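Local coordinates for protein putative mandelate racemase/muconate lactonizing enzyme (Bordetella bronchiseptica, PDB 3DDM) that is a putative member of the mandelate racemase/muconate lactonizing enzyme family, pairing an enolase-type N-terminal domain with a TIM-barrel-like C-terminal domain, at residues Pro12-Ala17 with Leu42-Asp47; Ala70-Thr75 with Gly111-Ala116; Ala78-Ala83 with Ala94-Arg99. The protein carries 1 engineered substitution. All coordinates share one frame; numbering follows the deposited sequence.

All three contacts lie in the N-terminal domain. Contacts 2 and 3 share helix 65-81, setting successive parts of it against helices 110-131 and 89-98; contact 1 lies on the strands it packs against, joining the first two of the antiparallel sheet. Contact 2 is fully buried and purely apolar. Contacts 1 and 3 are partly buried, and both bring in arginine: contact 1 has one sheet face built of salt bridges and another of valines, while contact 3 covers one leucine, Leu80, with an arginine at its exposed border. The strands and helix 65-81 meet directly, Val15 of contact 1 packing on Val73 of contact 2 and on Ala78 of contact 3.

Contact 1 (Pro12-Ala17 with Leu42-Asp47); sequences PARVRA and LVEVED
Strand 14-17 runs antiparallel to strand 42-46, with Val15 and Val45 forming a non-hydrogen-bonded pair whose CA atoms lie 4.6 Å apart. Arg14 with Glu46 and Arg16 with Glu44 are the hydrogen-bonded pairs. The ladder ends in a classic beta bulge: Ala13 and Arg14 both face Glu46, whose O accepts a bond from Ala13 N at 2.9 Å and a weak one from Arg14 N. On one face, Arg14 links the two glutamates in a salt-bridge network; arginine suits the place because its several N-H groups let one side chain bridge two carboxylates. A bend at chi3 (135°) brings the guanidinium to both. NH1 of Arg14 reaches Glu46 OE1 at 2.8 Å, while NH2 makes a weak bond to Glu44 OE1 (3.4 Å), whose carboxylate plane is turned 82° from the guanidinium. Arg16 CG lies over one guanidinium face. Valines and alanine, compact and apolar, suit the other face, where Val15 CG2 meets Val45 CG1 at 4.2 Å and Ala17 CB meets Val43 CG1 at 4.0 Å. Helix 110-131 covers Val45 with Leu120, Ala123 and Leu124, helix 65-81 covers Val15 with Val73 and Ala78, and strand 52-56 completes the three-stranded sheet.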
ATOM      1  N   PRO A  12       1.378 -11.316  24.577  1.00 57.18           N
ATOM      2  CA  PRO A  12       0.235 -10.447  24.283  1.00 54.46           C
ATOM      3  C   PRO A  12      -1.073 -11.174  24.549  1.00 53.57           C
ATOM      4  O   PRO A  12      -1.175 -12.370  24.290  1.00 54.98           O
ATOM      5  CB  PRO A  12       0.426 -10.126  22.807  1.00 54.08           C
ATOM      6  CG  PRO A  12       1.909 -10.182  22.642  1.00 54.65           C
ATOM      7  CD  PRO A  12       2.269 -11.414  23.408  1.00 55.54           C
ATOM      8  N   ALA A  13      -2.068 -10.453  25.057  1.00 51.47           N
ATOM      9  CA  ALA A  13      -3.359 -11.053  25.360  1.00 51.05           C
ATOM     10  C   ALA A  13      -4.511 -10.270  24.750  1.00 52.25           C
ATOM     11  O   ALA A  13      -5.498 -10.848  24.294  1.00 52.37           O
ATOM     12  CB  ALA A  13      -3.542 -11.146  26.858  1.00 49.43           C
ATOM     13  N   ARG A  14      -4.388  -8.949  24.758  1.00 53.16           N
ATOM     14  CA  ARG A  14      -5.413  -8.077  24.209  1.00 53.54           C
ATOM     15  C   ARG A  14      -4.697  -6.950  23.493  1.00 52.80           C
ATOM     16  O   ARG A  14      -3.730  -6.402  24.015  1.00 52.35           O
ATOM     17  CB  ARG A  14      -6.296  -7.533  25.335  1.00 56.70           C
ATOM     18  CG  ARG A  14      -7.317  -6.487  24.905  1.00 62.30           C
ATOM     19  CD  ARG A  14      -8.260  -6.127  26.061  1.00 67.19           C
ATOM     20  NE  ARG A  14      -8.478  -4.684  26.187  1.00 71.78           N
ATOM     21  CZ  ARG A  14      -7.552  -3.813  26.596  1.00 74.21           C
ATOM     22  NH1 ARG A  14      -6.334  -4.229  26.928  1.00 73.62           N
ATOM     23  NH2 ARG A  14      -7.841  -2.516  26.664  1.00 75.49           N
ATOM     24  N   VAL A  15      -5.154  -6.622  22.289  1.00 52.63           N
ATOM     25  CA  VAL A  15      -4.537  -5.560  21.496  1.00 51.78           C
ATOM     26  C   VAL A  15      -5.614  -4.648  20.920  1.00 52.65           C
ATOM     27  O   VAL A  15      -6.399  -5.067  20.070  1.00 53.26           O
ATOM     28  CB  VAL A  15      -3.714  -6.149  20.333  1.00 50.84           C
ATOM     29  CG1 VAL A  15      -3.082  -5.034  19.529  1.00 50.33           C
ATOM     30  CG2 VAL A  15      -2.654  -7.093  20.868  1.00 48.57           C
ATOM     31  N   ARG A  16      -5.655  -3.401  21.374  1.00 54.01           N
ATOM     32  CA  ARG A  16      -6.667  -2.472  20.882  1.00 54.98           C
ATOM     33  C   ARG A  16      -6.079  -1.238  20.222  1.00 52.97           C
ATOM     34  O   ARG A  16      -4.990  -0.781  20.581  1.00 53.83           O
ATOM     35  CB  ARG A  16      -7.598  -2.043  22.022  1.00 58.86           C
ATOM     36  CG  ARG A  16      -8.174  -3.211  22.799  1.00 66.84           C
ATOM     37  CD  ARG A  16      -9.302  -2.795  23.742  1.00 73.80           C
ATOM     38  NE  ARG A  16     -10.501  -2.369  23.017  1.00 79.68           N
ATOM     39  CZ  ARG A  16     -11.708  -2.239  23.568  1.00 81.98           C
ATOM     40  NH1 ARG A  16     -11.889  -2.503  24.862  1.00 80.81           N
ATOM     41  NH2 ARG A  16     -12.736  -1.845  22.820  1.00 81.97           N
ATOM     42  N   ALA A  17      -6.809  -0.706  19.248  1.00 50.86           N
ATOM     43  CA  ALA A  17      -6.383   0.486  18.531  1.00 49.12           C
ATOM     44  C   ALA A  17      -7.439   1.564  18.709  1.00 47.19           C
ATOM     45  O   ALA A  17      -8.630   1.289  18.609  1.00 46.31           O
ATOM     46  CB  ALA A  17      -6.205   0.171  17.060  1.00 50.39           C
ATOM     47  N   LEU A  42      -3.507   5.348  18.269  1.00 40.86           N
ATOM     48  CA  LEU A  42      -2.716   4.889  19.403  1.00 42.14           C
ATOM     49  C   LEU A  42      -3.042   3.420  19.640  1.00 43.36           C
ATOM     50  O   LEU A  42      -4.192   2.996  19.509  1.00 45.16           O
ATOM     51  CB  LEU A  42      -3.041   5.721  20.650  1.00 40.70           C
ATOM     52  CG  LEU A  42      -2.882   7.249  20.531  1.00 42.14           C
ATOM     53  CD1 LEU A  42      -3.200   7.909  21.875  1.00 40.27           C
ATOM     54  CD2 LEU A  42      -1.465   7.602  20.087  1.00 40.03           C
ATOM     55  N   VAL A  43      -2.028   2.629  19.961  1.00 44.90           N
ATOM     56  CA  VAL A  43      -2.260   1.212  20.211  1.00 45.37           C
ATOM     57  C   VAL A  43      -1.784   0.830  21.594  1.00 44.80           C
ATOM     58  O   VAL A  43      -0.777   1.357  22.084  1.00 43.16           O
ATOM     59  CB  VAL A  43      -1.557   0.326  19.159  1.00 44.41           C
ATOM     60  CG1 VAL A  43      -2.295   0.423  17.833  1.00 45.86           C
ATOM     61  CG2 VAL A  43      -0.115   0.772  18.984  1.00 44.87           C
ATOM     62  N   GLU A  44      -2.534  -0.063  22.234  1.00 44.88           N
ATOM     63  CA  GLU A  44      -2.179  -0.531  23.565  1.00 45.90           C
ATOM     64  C   GLU A  44      -2.181  -2.041  23.581  1.00 45.77           C
ATOM     65  O   GLU A  44      -3.182  -2.665  23.260  1.00 46.05           O
ATOM     66  CB  GLU A  44      -3.161  -0.009  24.618  1.00 46.74           C
ATOM     67  CG  GLU A  44      -4.603  -0.442  24.419  1.00 47.36           C
ATOM     68  CD  GLU A  44      -5.485  -0.102  25.616  1.00 48.48           C
ATOM     69  OE1 GLU A  44      -5.120  -0.457  26.755  1.00 47.14           O
ATOM     70  OE2 GLU A  44      -6.553   0.510  25.419  1.00 50.47           O
ATOM     71  N   VAL A  45      -1.044  -2.626  23.925  1.00 47.10           N
ATOM     72  CA  VAL A  45      -0.940  -4.072  24.003  1.00 49.49           C
ATOM     73  C   VAL A  45      -0.941  -4.503  25.461  1.00 50.42           C
ATOM     74  O   VAL A  45      -0.071  -4.093  26.230  1.00 51.49           O
ATOM     75  CB  VAL A  45       0.354  -4.585  23.371  1.00 50.39           C
ATOM     76  CG1 VAL A  45       0.450  -6.099  23.580  1.00 49.75           C
ATOM     77  CG2 VAL A  45       0.388  -4.232  21.887  1.00 49.75           C
ATOM     78  N   GLU A  46      -1.919  -5.316  25.847  1.00 51.24           N
ATOM     79  CA  GLU A  46      -1.986  -5.797  27.217  1.00 52.43           C
ATOM     80  C   GLU A  46      -1.323  -7.161  27.351  1.00 53.47           C
ATOM     81  O   GLU A  46      -1.582  -8.086  26.579  1.00 52.68           O
ATOM     82  CB  GLU A  46      -3.424  -5.901  27.713  1.00 52.57           C
ATOM     83  CG  GLU A  46      -3.482  -6.104  29.220  1.00 55.44           C
ATOM     84  CD  GLU A  46      -4.880  -6.355  29.728  1.00 58.29           C
ATOM     85  OE1 GLU A  46      -5.794  -5.593  29.343  1.00 60.12           O
ATOM     86  OE2 GLU A  46      -5.065  -7.308  30.521  1.00 59.81           O
ATOM     87  N   ASP A  47      -0.470  -7.258  28.359  1.00 55.00           N
ATOM     88  CA  ASP A  47       0.292  -8.453  28.686  1.00 56.63           C
ATOM     89  C   ASP A  47      -0.604  -9.539  29.274  1.00 56.69           C
ATOM     90  O   ASP A  47      -1.760  -9.291  29.627  1.00 56.10           O
ATOM     91  CB  ASP A  47       1.350  -8.063  29.715  1.00 60.21           C
ATOM     92  CG  ASP A  47       2.488  -9.029  29.782  1.00 63.48           C
ATOM     93  OD1 ASP A  47       3.435  -8.751  30.552  1.00 66.28           O
ATOM     94  OD2 ASP A  47       2.442 -10.057  29.071  1.00 67.00           O
TER

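Contact 2 (Ala70-Thr75 with Gly111-Ala116); sequences ARLVET and GPLAQA
Leu72 is the main projection of this helix pair, pointing from helix 70-75 into a hollow on helix 111-116 formed by Pro112 and Leu113. The two short axes approach to 9.3 Å and cross at -66°, so the helices meet over a compact patch. The branch that enters is CD1 of Leu72, which rests on Pro112 CB at 3.5 Å. At its flank the same CD1 of Leu72 finds Leu113 CD2 at 4.3 Å. The leucine reaches the hollow because its CB already points across, and chi2 near 180° (-178°) carries CD1 on to Pro112.

The second bump comes from the other helix. Ala116 CB fits between Leu72 and Val73, touching Val73 CG2 at 3.5 Å and Leu72 CB at 4.4 Å. A methyl group suits this place because the backbones are nearest here, with the CA atoms of Val73 and Ala116 5.8 Å apart. Val73 is a branched wedge: CG2 turns to Ala116, while CG1 packs on Val15 of the sheet. Pro112 suits the first turn of helix 110-131, where its missing N-H costs no helical bond, and its ring offers a firm apolar surface.

Pro62 of the second subunit packs on Leu72, and Glu109 of that subunit on Pro112, so the patch borders on, and partly contributes to, the contact with the second subunit. The arrangement belongs to the enolase-type N-terminal domain, in which helices following a three-stranded antiparallel sheet pack on one another and against it.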
ATOM      1  N   ALA A  70      -6.040   1.232  12.000  1.00 39.07           N
ATOM      2  CA  ALA A  70      -6.490   0.724  13.287  1.00 39.06           C
ATOM      3  C   ALA A  70      -7.164  -0.624  13.041  1.00 40.04           C
ATOM      4  O   ALA A  70      -6.988  -1.553  13.821  1.00 42.45           O
ATOM      5  CB  ALA A  70      -7.457   1.698  13.929  1.00 38.97           C
ATOM      6  N   ARG A  71      -7.918  -0.739  11.950  1.00 40.61           N
ATOM      7  CA  ARG A  71      -8.574  -2.003  11.626  1.00 42.65           C
ATOM      8  C   ARG A  71      -7.527  -3.083  11.395  1.00 43.67           C
ATOM      9  O   ARG A  71      -7.667  -4.206  11.882  1.00 44.22           O
ATOM     10  CB  ARG A  71      -9.452  -1.882  10.376  1.00 45.22           C
ATOM     11  CG  ARG A  71     -10.771  -1.155  10.587  1.00 50.03           C
ATOM     12  CD  ARG A  71     -11.620  -1.828  11.676  1.00 58.00           C
ATOM     13  NE  ARG A  71     -12.348  -3.026  11.229  1.00 62.16           N
ATOM     14  CZ  ARG A  71     -12.927  -3.907  12.051  1.00 62.79           C
ATOM     15  NH1 ARG A  71     -12.865  -3.739  13.373  1.00 61.98           N
ATOM     16  NH2 ARG A  71     -13.579  -4.952  11.554  1.00 62.13           N
ATOM     17  N   LEU A  72      -6.477  -2.748  10.649  1.00 44.15           N
ATOM     18  CA  LEU A  72      -5.413  -3.712  10.380  1.00 44.68           C
ATOM     19  C   LEU A  72      -4.839  -4.266  11.674  1.00 45.31           C
ATOM     20  O   LEU A  72      -4.605  -5.476  11.790  1.00 44.22           O
ATOM     21  CB  LEU A  72      -4.280  -3.071   9.569  1.00 44.35           C
ATOM     22  CG  LEU A  72      -4.514  -2.934   8.061  1.00 44.86           C
ATOM     23  CD1 LEU A  72      -3.280  -2.333   7.414  1.00 43.62           C
ATOM     24  CD2 LEU A  72      -4.823  -4.293   7.459  1.00 42.78           C
ATOM     25  N   VAL A  73      -4.614  -3.378  12.641  1.00 45.13           N
ATOM     26  CA  VAL A  73      -4.059  -3.775  13.929  1.00 45.27           C
ATOM     27  C   VAL A  73      -4.973  -4.743  14.676  1.00 45.66           C
ATOM     28  O   VAL A  73      -4.511  -5.754  15.209  1.00 44.84           O
ATOM     29  CB  VAL A  73      -3.785  -2.540  14.822  1.00 44.59           C
ATOM     30  CG1 VAL A  73      -3.462  -2.974  16.254  1.00 42.07           C
ATOM     31  CG2 VAL A  73      -2.633  -1.751  14.250  1.00 43.61           C
ATOM     32  N   GLU A  74      -6.267  -4.444  14.700  1.00 45.72           N
ATOM     33  CA  GLU A  74      -7.217  -5.297  15.404  1.00 47.59           C
ATOM     34  C   GLU A  74      -7.666  -6.554  14.643  1.00 48.06           C
ATOM     35  O   GLU A  74      -7.875  -7.597  15.253  1.00 49.15           O
ATOM     36  CB  GLU A  74      -8.442  -4.475  15.837  1.00 47.77           C
ATOM     37  CG  GLU A  74      -8.100  -3.327  16.795  1.00 52.06           C
ATOM     38  CD  GLU A  74      -9.325  -2.556  17.308  1.00 54.81           C
ATOM     39  OE1 GLU A  74     -10.187  -2.171  16.482  1.00 57.34           O
ATOM     40  OE2 GLU A  74      -9.417  -2.322  18.538  1.00 52.43           O
ATOM     41  N   THR A  75      -7.796  -6.480  13.322  1.00 48.29           N
ATOM     42  CA  THR A  75      -8.246  -7.648  12.560  1.00 48.36           C
ATOM     43  C   THR A  75      -7.158  -8.542  11.962  1.00 47.29           C
ATOM     44  O   THR A  75      -7.420  -9.701  11.657  1.00 47.45           O
ATOM     45  CB  THR A  75      -9.195  -7.247  11.401  1.00 49.43           C
ATOM     46  OG1 THR A  75      -8.454  -6.558  10.389  1.00 51.99           O
ATOM     47  CG2 THR A  75     -10.304  -6.335  11.903  1.00 50.80           C
ATOM     48  N   GLY A 111       2.878  -0.445   3.117  1.00 36.94           N
ATOM     49  CA  GLY A 111       2.890   0.706   4.008  1.00 36.53           C
ATOM     50  C   GLY A 111       1.972   0.574   5.213  1.00 36.83           C
ATOM     51  O   GLY A 111       2.443   0.573   6.348  1.00 36.31           O
ATOM     52  N   PRO A 112       0.650   0.479   5.004  1.00 36.61           N
ATOM     53  CA  PRO A 112      -0.284   0.346   6.125  1.00 37.12           C
ATOM     54  C   PRO A 112       0.155  -0.747   7.098  1.00 38.46           C
ATOM     55  O   PRO A 112       0.167  -0.546   8.317  1.00 39.42           O
ATOM     56  CB  PRO A 112      -1.596   0.006   5.431  1.00 36.68           C
ATOM     57  CG  PRO A 112      -1.493   0.789   4.169  1.00 36.56           C
ATOM     58  CD  PRO A 112      -0.075   0.523   3.722  1.00 35.43           C
ATOM     59  N   LEU A 113       0.519  -1.906   6.556  1.00 38.61           N
ATOM     60  CA  LEU A 113       0.967  -3.021   7.383  1.00 37.34           C
ATOM     61  C   LEU A 113       2.255  -2.710   8.143  1.00 36.66           C
ATOM     62  O   LEU A 113       2.356  -3.003   9.331  1.00 38.68           O
ATOM     63  CB  LEU A 113       1.169  -4.262   6.517  1.00 37.50           C
ATOM     64  CG  LEU A 113      -0.090  -4.984   6.046  1.00 37.22           C
ATOM     65  CD1 LEU A 113       0.266  -5.880   4.867  1.00 37.03           C
ATOM     66  CD2 LEU A 113      -0.695  -5.781   7.197  1.00 35.26           C
ATOM     67  N   ALA A 114       3.245  -2.130   7.472  1.00 34.62           N
ATOM     68  CA  ALA A 114       4.497  -1.804   8.156  1.00 33.57           C
ATOM     69  C   ALA A 114       4.229  -0.839   9.306  1.00 34.55           C
ATOM     70  O   ALA A 114       4.763  -0.996  10.415  1.00 34.46           O
ATOM     71  CB  ALA A 114       5.475  -1.186   7.195  1.00 27.73           C
ATOM     72  N   GLN A 115       3.393   0.155   9.025  1.00 34.51           N
ATOM     73  CA  GLN A 115       3.028   1.176   9.985  1.00 34.50           C
ATOM     74  C   GLN A 115       2.320   0.572  11.198  1.00 36.38           C
ATOM     75  O   GLN A 115       2.668   0.861  12.358  1.00 36.95           O
ATOM     76  CB  GLN A 115       2.155   2.223   9.290  1.00 35.21           C
ATOM     77  CG  GLN A 115       2.958   3.204   8.430  1.00 34.96           C
ATOM     78  CD  GLN A 115       2.337   3.480   7.060  1.00 34.93           C
ATOM     79  OE1 GLN A 115       1.137   3.725   6.937  1.00 36.42           O
ATOM     80  NE2 GLN A 115       3.166   3.457   6.030  1.00 32.22           N
ATOM     81  N   ALA A 116       1.331  -0.274  10.942  1.00 36.04           N
ATOM     82  CA  ALA A 116       0.627  -0.910  12.043  1.00 36.20           C
ATOM     83  C   ALA A 116       1.630  -1.748  12.835  1.00 36.14           C
ATOM     84  O   ALA A 116       1.609  -1.749  14.064  1.00 38.37           O
ATOM     85  CB  ALA A 116      -0.499  -1.786  11.514  1.00 35.65           C
TER

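Contact 3 (Ala78-Ala83 with Ala94-Arg99); sequences APLLTA and AHLEAR
Leu80 overlaps both Leu96 and the side chain of Arg99, joining two consecutive helices, 65-81 and 89-98, in the helical part of the enolase-type N-terminal domain. The two leucine chains run alongside one another, pointing opposite ways, with Leu80 CB 3.6 Å from Leu96 CD2. The branches of Leu80 go on to Arg99: CD1 meets Arg99 CB at 3.6 Å, and CD2 lies over one face of the guanidinium, 3.6 Å from Arg99 NH2. The arginine chain is bent at chi2 and chi3 (-69° and -63°), which lays its flat end against the leucine. Arginine suits this exposed border, since its aliphatic part and guanidinium face can cover a hydrophobic residue. Arg99 CG also lies over one face of the His95 ring, and Leu80 O sits at that ring's edge.

Deeper in, Leu81 crosses Leu96 at about a right angle, CD1 to CD1 3.8 Å. Leu81 packs further on Leu120, and Leu96 on Ile117, both of helix 110-131, which makes leucine apt at either position. Helix 65-81 closes with Ala78 O accepting two bonds from Thr82, one from N at 2.8 Å and one from OG1 at 3.2 Å, the hydroxyl lying above the carbonyl plane.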
ATOM      1  N   ALA A  78      -3.399  -8.290  15.508  1.00 46.75           N
ATOM      2  CA  ALA A  78      -3.770  -8.705  16.865  1.00 45.90           C
ATOM      3  C   ALA A  78      -3.806 -10.226  17.019  1.00 46.12           C
ATOM      4  O   ALA A  78      -3.171 -10.774  17.922  1.00 44.24           O
ATOM      5  CB  ALA A  78      -5.116  -8.093  17.257  1.00 43.02           C
ATOM      6  N   PRO A  79      -4.548 -10.928  16.137  1.00 47.36           N
ATOM      7  CA  PRO A  79      -4.656 -12.392  16.183  1.00 47.66           C
ATOM      8  C   PRO A  79      -3.294 -13.076  16.118  1.00 48.61           C
ATOM      9  O   PRO A  79      -3.028 -14.021  16.865  1.00 50.00           O
ATOM     10  CB  PRO A  79      -5.511 -12.716  14.970  1.00 47.32           C
ATOM     11  CG  PRO A  79      -6.394 -11.502  14.851  1.00 48.89           C
ATOM     12  CD  PRO A  79      -5.419 -10.375  15.082  1.00 47.82           C
ATOM     13  N   LEU A  80      -2.430 -12.613  15.222  1.00 47.69           N
ATOM     14  CA  LEU A  80      -1.101 -13.202  15.122  1.00 48.72           C
ATOM     15  C   LEU A  80      -0.404 -13.039  16.471  1.00 49.93           C
ATOM     16  O   LEU A  80       0.114 -13.991  17.058  1.00 51.58           O
ATOM     17  CB  LEU A  80      -0.280 -12.495  14.042  1.00 47.54           C
ATOM     18  CG  LEU A  80      -0.658 -12.734  12.584  1.00 45.84           C
ATOM     19  CD1 LEU A  80       0.233 -11.897  11.696  1.00 43.31           C
ATOM     20  CD2 LEU A  80      -0.504 -14.207  12.248  1.00 44.65           C
ATOM     21  N   LEU A  81      -0.419 -11.809  16.958  1.00 50.63           N
ATOM     22  CA  LEU A  81       0.209 -11.442  18.217  1.00 51.02           C
ATOM     23  C   LEU A  81      -0.292 -12.204  19.456  1.00 50.37           C
ATOM     24  O   LEU A  81       0.510 -12.631  20.290  1.00 50.04           O
ATOM     25  CB  LEU A  81       0.026  -9.937  18.416  1.00 51.16           C
ATOM     26  CG  LEU A  81       1.166  -9.094  18.974  1.00 51.73           C
ATOM     27  CD1 LEU A  81       2.463  -9.360  18.203  1.00 50.05           C
ATOM     28  CD2 LEU A  81       0.750  -7.620  18.884  1.00 51.85           C
ATOM     29  N   THR A  82      -1.603 -12.382  19.578  1.00 49.75           N
ATOM     30  CA  THR A  82      -2.161 -13.062  20.745  1.00 50.70           C
ATOM     31  C   THR A  82      -2.353 -14.582  20.634  1.00 52.40           C
ATOM     32  O   THR A  82      -3.223 -15.141  21.291  1.00 53.79           O
ATOM     33  CB  THR A  82      -3.519 -12.440  21.147  1.00 48.87           C
ATOM     34  OG1 THR A  82      -4.499 -12.707  20.134  1.00 46.83           O
ATOM     35  CG2 THR A  82      -3.379 -10.943  21.327  1.00 47.38           C
ATOM     36  N   ALA A  83      -1.543 -15.260  19.831  1.00 53.75           N
ATOM     37  CA  ALA A  83      -1.692 -16.706  19.683  1.00 54.60           C
ATOM     38  C   ALA A  83      -0.458 -17.477  20.152  1.00 55.94           C
ATOM     39  O   ALA A  83      -0.451 -18.713  20.178  1.00 57.20           O
ATOM     40  CB  ALA A  83      -2.003 -17.047  18.235  1.00 53.03           C
ATOM     41  N   ALA A  94       9.687  -9.730  13.945  1.00 41.08           N
ATOM     42  CA  ALA A  94      10.046 -10.611  12.843  1.00 39.86           C
ATOM     43  C   ALA A  94       8.914 -11.583  12.512  1.00 39.32           C
ATOM     44  O   ALA A  94       8.774 -12.021  11.370  1.00 39.17           O
ATOM     45  CB  ALA A  94      11.317 -11.382  13.182  1.00 36.88           C
ATOM     46  N   HIS A  95       8.101 -11.923  13.501  1.00 39.66           N
ATOM     47  CA  HIS A  95       7.016 -12.850  13.246  1.00 40.92           C
ATOM     48  C   HIS A  95       5.929 -12.150  12.445  1.00 43.03           C
ATOM     49  O   HIS A  95       5.414 -12.706  11.474  1.00 43.61           O
ATOM     50  CB  HIS A  95       6.446 -13.388  14.561  1.00 39.95           C
ATOM     51  CG  HIS A  95       5.338 -14.379  14.380  1.00 41.58           C
ATOM     52  ND1 HIS A  95       4.042 -14.132  14.783  1.00 42.48           N
ATOM     53  CD2 HIS A  95       5.332 -15.619  13.835  1.00 41.46           C
ATOM     54  CE1 HIS A  95       3.285 -15.177  14.496  1.00 41.46           C
ATOM     55  NE2 HIS A  95       4.044 -16.092  13.918  1.00 41.13           N
ATOM     56  N   LEU A  96       5.603 -10.918  12.837  1.00 44.60           N
ATOM     57  CA  LEU A  96       4.560 -10.152  12.167  1.00 45.02           C
ATOM     58  C   LEU A  96       4.889  -9.814  10.731  1.00 45.78           C
ATOM     59  O   LEU A  96       4.000  -9.831   9.874  1.00 46.48           O
ATOM     60  CB  LEU A  96       4.241  -8.875  12.945  1.00 45.26           C
ATOM     61  CG  LEU A  96       3.537  -9.104  14.283  1.00 43.49           C
ATOM     62  CD1 LEU A  96       3.072  -7.776  14.831  1.00 41.42           C
ATOM     63  CD2 LEU A  96       2.355 -10.049  14.096  1.00 43.00           C
ATOM     64  N   GLU A  97       6.154  -9.505  10.458  1.00 46.08           N
ATOM     65  CA  GLU A  97       6.552  -9.201   9.087  1.00 46.76           C
ATOM     66  C   GLU A  97       6.393 -10.454   8.229  1.00 47.06           C
ATOM     67  O   GLU A  97       5.717 -10.433   7.196  1.00 49.45           O
ATOM     68  CB  GLU A  97       8.005  -8.713   9.014  1.00 44.74           C
ATOM     69  CG  GLU A  97       8.221  -7.297   9.517  1.00 47.86           C
ATOM     70  CD  GLU A  97       9.512  -6.668   8.989  1.00 51.98           C
ATOM     71  OE1 GLU A  97      10.605  -7.235   9.228  1.00 53.38           O
ATOM     72  OE2 GLU A  97       9.435  -5.597   8.330  1.00 53.80           O
ATOM     73  N   ALA A  98       6.999 -11.549   8.679  1.00 46.40           N
ATOM     74  CA  ALA A  98       6.947 -12.817   7.956  1.00 45.84           C
ATOM     75  C   ALA A  98       5.530 -13.328   7.717  1.00 44.90           C
ATOM     76  O   ALA A  98       5.219 -13.826   6.634  1.00 45.64           O
ATOM     77  CB  ALA A  98       7.756 -13.875   8.704  1.00 43.97           C
ATOM     78  N   ARG A  99       4.678 -13.204   8.726  1.00 42.94           N
ATOM     79  CA  ARG A  99       3.310 -13.681   8.613  1.00 42.64           C
ATOM     80  C   ARG A  99       2.378 -12.750   7.838  1.00 42.17           C
ATOM     81  O   ARG A  99       1.195 -13.052   7.695  1.00 42.31           O
ATOM     82  CB  ARG A  99       2.733 -13.952  10.010  1.00 44.31           C
ATOM     83  CG  ARG A  99       3.423 -15.089  10.773  1.00 48.37           C
ATOM     84  CD  ARG A  99       3.131 -16.440  10.135  1.00 50.75           C
ATOM     85  NE  ARG A  99       1.701 -16.734  10.194  1.00 54.94           N
ATOM     86  CZ  ARG A  99       1.116 -17.451  11.152  1.00 56.82           C
ATOM     87  NH1 ARG A  99       1.856 -17.967  12.137  1.00 56.54           N
ATOM     88  NH2 ARG A  99      -0.210 -17.633  11.139  1.00 52.99           N
TER